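Long-range contact in MAR1 Ribonuclease (Caenorhabditis elegans, PDB 2B34), which probably acts as a hydrolase of the isochorismatase family, perhaps as a ribonuclease: residues 37-48 and 68-76. Sequence-based numbering, arbitrary orientation.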
ATOM      1  N   ILE A  37      -3.529  -1.625  25.318  1.00 17.17           N
ATOM      2  CA  ILE A  37      -4.475  -1.556  26.436  1.00 17.27           C
ATOM      3  C   ILE A  37      -4.857  -0.105  26.726  1.00 17.31           C
ATOM      4  O   ILE A  37      -6.042   0.221  26.805  1.00 17.19           O
ATOM      5  CB  ILE A  37      -3.910  -2.230  27.724  1.00 17.45           C
ATOM      6  CG1 ILE A  37      -3.747  -3.749  27.534  1.00 17.39           C
ATOM      7  CG2 ILE A  37      -4.764  -1.873  28.968  1.00 17.12           C
ATOM      8  CD1 ILE A  37      -4.983  -4.499  27.002  1.00 18.58           C
ATOM      9  N   THR A  38      -3.851   0.759  26.874  1.00 17.26           N
ATOM     10  CA  THR A  38      -4.087   2.189  27.078  1.00 17.39           C
ATOM     11  C   THR A  38      -4.990   2.768  25.988  1.00 16.81           C
ATOM     12  O   THR A  38      -5.946   3.489  26.277  1.00 16.98           O
ATOM     13  CB  THR A  38      -2.757   2.987  27.146  1.00 17.30           C
ATOM     14  OG1 THR A  38      -1.994   2.533  28.266  1.00 19.10           O
ATOM     15  CG2 THR A  38      -3.017   4.477  27.312  1.00 17.24           C
ATOM     16  N   THR A  39      -4.685   2.437  24.737  1.00 16.52           N
ATOM     17  CA  THR A  39      -5.424   2.973  23.597  1.00 16.19           C
ATOM     18  C   THR A  39      -6.815   2.337  23.464  1.00 15.96           C
ATOM     19  O   THR A  39      -7.781   3.035  23.163  1.00 15.73           O
ATOM     20  CB  THR A  39      -4.606   2.845  22.297  1.00 15.99           C
ATOM     21  OG1 THR A  39      -3.334   3.467  22.491  1.00 16.61           O
ATOM     22  CG2 THR A  39      -5.304   3.533  21.141  1.00 16.10           C
ATOM     23  N   SER A  40      -6.913   1.029  23.702  1.00 15.82           N
ATOM     24  CA  SER A  40      -8.222   0.360  23.742  1.00 16.10           C
ATOM     25  C   SER A  40      -9.115   0.952  24.837  1.00 16.09           C
ATOM     26  O   SER A  40     -10.320   1.082  24.643  1.00 16.18           O
ATOM     27  CB  SER A  40      -8.085  -1.157  23.919  1.00 16.04           C
ATOM     28  OG  SER A  40      -7.412  -1.748  22.813  1.00 16.61           O
ATOM     29  N   ARG A  41      -8.522   1.321  25.974  1.00 16.13           N
ATOM     30  CA  ARG A  41      -9.273   1.986  27.056  1.00 16.25           C
ATOM     31  C   ARG A  41      -9.846   3.339  26.615  1.00 16.21           C
ATOM     32  O   ARG A  41     -10.940   3.719  27.038  1.00 16.65           O
ATOM     33  CB  ARG A  41      -8.415   2.115  28.326  1.00 16.07           C
ATOM     34  CG  ARG A  41      -9.081   2.826  29.529  1.00 16.59           C
ATOM     35  CD  ARG A  41     -10.382   2.156  30.019  1.00 15.86           C
ATOM     36  NE  ARG A  41     -11.100   3.037  30.943  1.00 16.60           N
ATOM     37  CZ  ARG A  41     -10.929   3.056  32.264  1.00 16.52           C
ATOM     38  NH1 ARG A  41     -10.072   2.227  32.844  1.00 15.30           N
ATOM     39  NH2 ARG A  41     -11.617   3.911  33.011  1.00 16.79           N
ATOM     40  N   ARG A  42      -9.118   4.053  25.755  1.00 16.35           N
ATOM     41  CA  ARG A  42      -9.601   5.324  25.191  1.00 16.33           C
ATOM     42  C   ARG A  42     -10.882   5.153  24.379  1.00 16.48           C
ATOM     43  O   ARG A  42     -11.807   5.968  24.491  1.00 16.28           O
ATOM     44  CB  ARG A  42      -8.525   5.996  24.330  1.00 16.18           C
ATOM     45  CG  ARG A  42      -7.368   6.550  25.123  1.00 16.51           C
ATOM     46  CD  ARG A  42      -6.242   7.021  24.219  1.00 16.96           C
ATOM     47  NE  ARG A  42      -5.135   7.583  24.995  1.00 16.53           N
ATOM     48  CZ  ARG A  42      -4.340   8.560  24.572  1.00 16.05           C
ATOM     49  NH1 ARG A  42      -4.525   9.114  23.380  1.00 16.29           N
ATOM     50  NH2 ARG A  42      -3.367   8.998  25.352  1.00 16.95           N
ATOM     51  N   LEU A  43     -10.928   4.099  23.562  1.00 16.48           N
ATOM     52  CA  LEU A  43     -12.101   3.807  22.745  1.00 16.99           C
ATOM     53  C   LEU A  43     -13.284   3.331  23.579  1.00 17.32           C
ATOM     54  O   LEU A  43     -14.424   3.718  23.318  1.00 17.13           O
ATOM     55  CB  LEU A  43     -11.765   2.792  21.653  1.00 16.91           C
ATOM     56  CG  LEU A  43     -11.176   3.510  20.439  1.00 17.64           C
ATOM     57  CD1 LEU A  43      -9.927   2.833  19.962  1.00 18.00           C
ATOM     58  CD2 LEU A  43     -12.211   3.687  19.328  1.00 17.34           C
ATOM     59  N   ILE A  44     -12.999   2.491  24.575  1.00 17.43           N
ATOM     60  CA  ILE A  44     -14.007   2.041  25.536  1.00 17.73           C
ATOM     61  C   ILE A  44     -14.639   3.228  26.279  1.00 17.73           C
ATOM     62  O   ILE A  44     -15.859   3.291  26.410  1.00 17.91           O
ATOM     63  CB  ILE A  44     -13.422   0.995  26.514  1.00 17.56           C
ATOM     64  CG1 ILE A  44     -13.341  -0.374  25.830  1.00 17.57           C
ATOM     65  CG2 ILE A  44     -14.262   0.896  27.782  1.00 17.85           C
ATOM     66  CD1 ILE A  44     -12.392  -1.353  26.502  1.00 17.64           C
ATOM     67  N   ASP A  45     -13.802   4.159  26.745  1.00 18.04           N
ATOM     68  CA  ASP A  45     -14.265   5.387  27.396  1.00 18.20           C
ATOM     69  C   ASP A  45     -15.095   6.241  26.441  1.00 18.38           C
ATOM     70  O   ASP A  45     -16.147   6.762  26.821  1.00 18.35           O
ATOM     71  CB  ASP A  45     -13.086   6.223  27.902  1.00 18.26           C
ATOM     72  CG  ASP A  45     -12.393   5.617  29.112  1.00 18.86           C
ATOM     73  OD1 ASP A  45     -12.985   4.776  29.823  1.00 19.06           O
ATOM     74  OD2 ASP A  45     -11.228   6.004  29.355  1.00 20.17           O
ATOM     75  N   ALA A  46     -14.612   6.384  25.206  1.00 18.50           N
ATOM     76  CA  ALA A  46     -15.320   7.143  24.178  1.00 18.61           C
ATOM     77  C   ALA A  46     -16.683   6.538  23.875  1.00 18.81           C
ATOM     78  O   ALA A  46     -17.659   7.272  23.723  1.00 18.81           O
ATOM     79  CB  ALA A  46     -14.491   7.241  22.912  1.00 18.63           C
ATOM     80  N   ALA A  47     -16.747   5.208  23.797  1.00 18.94           N
ATOM     81  CA  ALA A  47     -18.011   4.510  23.542  1.00 19.21           C
ATOM     82  C   ALA A  47     -19.024   4.707  24.679  1.00 19.40           C
ATOM     83  O   ALA A  47     -20.211   4.922  24.425  1.00 19.37           O
ATOM     84  CB  ALA A  47     -17.768   3.027  23.279  1.00 19.06           C
ATOM     85  N   ARG A  48     -18.548   4.652  25.923  1.00 19.84           N
ATOM     86  CA  ARG A  48     -19.392   4.895  27.100  1.00 20.25           C
ATOM     87  C   ARG A  48     -19.936   6.330  27.100  1.00 20.64           C
ATOM     88  O   ARG A  48     -21.123   6.555  27.339  1.00 20.58           O
ATOM     89  CB  ARG A  48     -18.612   4.607  28.391  1.00 20.23           C
ATOM     90  CG  ARG A  48     -19.433   4.706  29.683  1.00 20.52           C
ATOM     91  CD  ARG A  48     -18.540   4.739  30.935  1.00 20.22           C
ATOM     92  NE  ARG A  48     -17.706   5.942  30.978  1.00 20.82           N
ATOM     93  CZ  ARG A  48     -16.375   5.960  30.900  1.00 20.60           C
ATOM     94  NH1 ARG A  48     -15.677   4.832  30.802  1.00 19.51           N
ATOM     95  NH2 ARG A  48     -15.737   7.120  30.933  1.00 20.23           N
ATOM     96  N   VAL A  68      -8.549  -7.790  30.553  1.00 19.30           N
ATOM     97  CA  VAL A  68      -7.693  -6.959  31.405  1.00 18.90           C
ATOM     98  C   VAL A  68      -8.527  -5.979  32.251  1.00 18.85           C
ATOM     99  O   VAL A  68      -9.344  -5.229  31.705  1.00 18.57           O
ATOM    100  CB  VAL A  68      -6.640  -6.200  30.544  1.00 18.98           C
ATOM    101  CG1 VAL A  68      -5.912  -5.127  31.348  1.00 18.49           C
ATOM    102  CG2 VAL A  68      -5.645  -7.184  29.927  1.00 19.03           C
ATOM    103  N   PRO A  69      -8.341  -6.010  33.589  1.00 18.85           N
ATOM    104  CA  PRO A  69      -9.094  -5.195  34.553  1.00 18.95           C
ATOM    105  C   PRO A  69      -9.363  -3.746  34.139  1.00 19.22           C
ATOM    106  O   PRO A  69     -10.511  -3.304  34.198  1.00 19.31           O
ATOM    107  CB  PRO A  69      -8.216  -5.256  35.805  1.00 18.90           C
ATOM    108  CG  PRO A  69      -7.640  -6.631  35.746  1.00 18.67           C
ATOM    109  CD  PRO A  69      -7.380  -6.895  34.281  1.00 18.78           C
ATOM    110  N   THR A  70      -8.324  -3.027  33.715  1.00 19.55           N
ATOM    111  CA  THR A  70      -8.448  -1.617  33.327  1.00 20.08           C
ATOM    112  C   THR A  70      -9.505  -1.394  32.244  1.00 19.72           C
ATOM    113  O   THR A  70     -10.222  -0.398  32.274  1.00 19.37           O
ATOM    114  CB  THR A  70      -7.102  -1.039  32.837  1.00 20.31           C
ATOM    115  OG1 THR A  70      -6.056  -1.444  33.728  1.00 22.58           O
ATOM    116  CG2 THR A  70      -7.154   0.481  32.801  1.00 20.76           C
ATOM    117  N   LEU A  71      -9.595  -2.327  31.299  1.00 19.55           N
ATOM    118  CA  LEU A  71     -10.569  -2.226  30.213  1.00 19.75           C
ATOM    119  C   LEU A  71     -11.995  -2.425  30.720  1.00 19.88           C
ATOM    120  O   LEU A  71     -12.910  -1.706  30.310  1.00 19.76           O
ATOM    121  CB  LEU A  71     -10.246  -3.220  29.087  1.00 19.50           C
ATOM    122  CG  LEU A  71      -8.885  -3.075  28.386  1.00 19.58           C
ATOM    123  CD1 LEU A  71      -8.645  -4.228  27.439  1.00 18.25           C
ATOM    124  CD2 LEU A  71      -8.750  -1.748  27.653  1.00 19.74           C
ATOM    125  N   LYS A  72     -12.167  -3.395  31.618  1.00 19.99           N
ATOM    126  CA  LYS A  72     -13.459  -3.671  32.248  1.00 20.85           C
ATOM    127  C   LYS A  72     -13.952  -2.499  33.091  1.00 21.03           C
ATOM    128  O   LYS A  72     -15.150  -2.240  33.145  1.00 21.21           O
ATOM    129  CB  LYS A  72     -13.382  -4.935  33.108  1.00 20.65           C
ATOM    130  CG  LYS A  72     -13.228  -6.215  32.309  1.00 21.16           C
ATOM    131  CD  LYS A  72     -13.239  -7.451  33.205  1.00 21.93           C
ATOM    132  CE  LYS A  72     -14.652  -7.819  33.638  1.00 23.46           C
ATOM    133  NZ  LYS A  72     -14.671  -9.086  34.421  1.00 24.66           N
ATOM    134  N   GLU A  73     -13.017  -1.794  33.733  1.00 21.62           N
ATOM    135  CA  GLU A  73     -13.322  -0.614  34.551  1.00 22.34           C
ATOM    136  C   GLU A  73     -14.020   0.489  33.758  1.00 21.88           C
ATOM    137  O   GLU A  73     -14.840   1.225  34.305  1.00 21.84           O
ATOM    138  CB  GLU A  73     -12.042  -0.035  35.160  1.00 22.25           C
ATOM    139  CG  GLU A  73     -11.450  -0.825  36.308  1.00 23.43           C
ATOM    140  CD  GLU A  73     -10.198  -0.167  36.876  1.00 24.03           C
ATOM    141  OE1 GLU A  73     -10.288   0.975  37.389  1.00 26.20           O
ATOM    142  OE2 GLU A  73      -9.120  -0.794  36.808  1.00 26.72           O
ATOM    143  N   GLY A  74     -13.683   0.605  32.477  1.00 21.80           N
ATOM    144  CA  GLY A  74     -14.242   1.657  31.627  1.00 21.64           C
ATOM    145  C   GLY A  74     -15.503   1.285  30.867  1.00 21.54           C
ATOM    146  O   GLY A  74     -16.179   2.160  30.319  1.00 21.63           O
ATOM    147  N   LEU A  75     -15.818  -0.008  30.819  1.00 21.63           N
ATOM    148  CA  LEU A  75     -16.948  -0.499  30.030  1.00 21.82           C
ATOM    149  C   LEU A  75     -18.261   0.158  30.424  1.00 22.06           C
ATOM    150  O   LEU A  75     -18.539   0.342  31.611  1.00 21.81           O
ATOM    151  CB  LEU A  75     -17.081  -2.020  30.144  1.00 21.63           C
ATOM    152  CG  LEU A  75     -16.039  -2.906  29.462  1.00 21.49           C
ATOM    153  CD1 LEU A  75     -16.352  -4.358  29.749  1.00 20.23           C
ATOM    154  CD2 LEU A  75     -15.959  -2.646  27.952  1.00 21.05           C
ATOM    155  N   ALA A  76     -19.057   0.504  29.412  1.00 22.54           N
ATOM    156  CA  ALA A  76     -20.409   1.018  29.608  1.00 23.13           C
ATOM    157  C   ALA A  76     -21.236   0.028  30.427  1.00 23.63           C
ATOM    158  O   ALA A  76     -20.986  -1.181  30.396  1.00 23.23           O
ATOM    159  CB  ALA A  76     -21.076   1.304  28.270  1.00 22.94           C
TER
HETATM  160  O   HOH W   1     -17.723   1.028  26.622  1.00 20.32           O
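A salt-bridge network of Arg-41, Asp-45 and Arg-48 on helix 33-49 grips the backbone of the short helix 69-74; the axes of segments 37-48 and 69-74 run nearly parallel, 12° apart. Asp-45 OD1 is its hub. Arg-41 NE reaches it at 2.8 Å in an almost straight bond on the syn side, and Arg-48 NH1 comes from the other face of the carboxylate, on the anti side. The same Arg-48 NH1 gives a bond of 2.8 Å to a lone pair of Gly-74 O, so one nitrogen links the carboxylate to the backbone of residues 69-76. A methionine in place of Arg-48 would probably leave Gly-74 O without this donor and Asp-45 with one cation fewer.

Arg-41 runs with CG anti to its own N (chi1 179°) and bends at chi2, which lays the guanidinium against the helix, one face over Gly-74 CA; its NH1 makes a weak bond to Thr-70 O. Gly-74 matters here: a CB would run into Arg-41 NE and Asp-45 OD1. Ile-44 exploits the same bare backbone, with CG2 3.3 Å from Gly-74 C.

In this parallel-sheet alpha/beta fold, helix 33-49 links strands 15-20 and 54-59, and helix 69-74 lies in the next connection, from 54-59 to 81-84; Leu-75 also packs on Thr-54 and Val-56 of strand 54-59. Leu-71 is the apolar knob, set among Ile-37, Ser-40, Arg-41 and Ile-44. Its CD1 meets Ile-37 CD1 at 3.7 Å, the two side chains crossing near a right angle, while CD2 lies 3.8 Å from Ile-44 CD1. Ile-37 also meets Val-68 tip to tip, CD1 to CG2. Beyond Gly-74, a water bridges Ile-44 O and Ala-76 N, and Arg-48 CG rests 3.8 Å from Ala-76 CA.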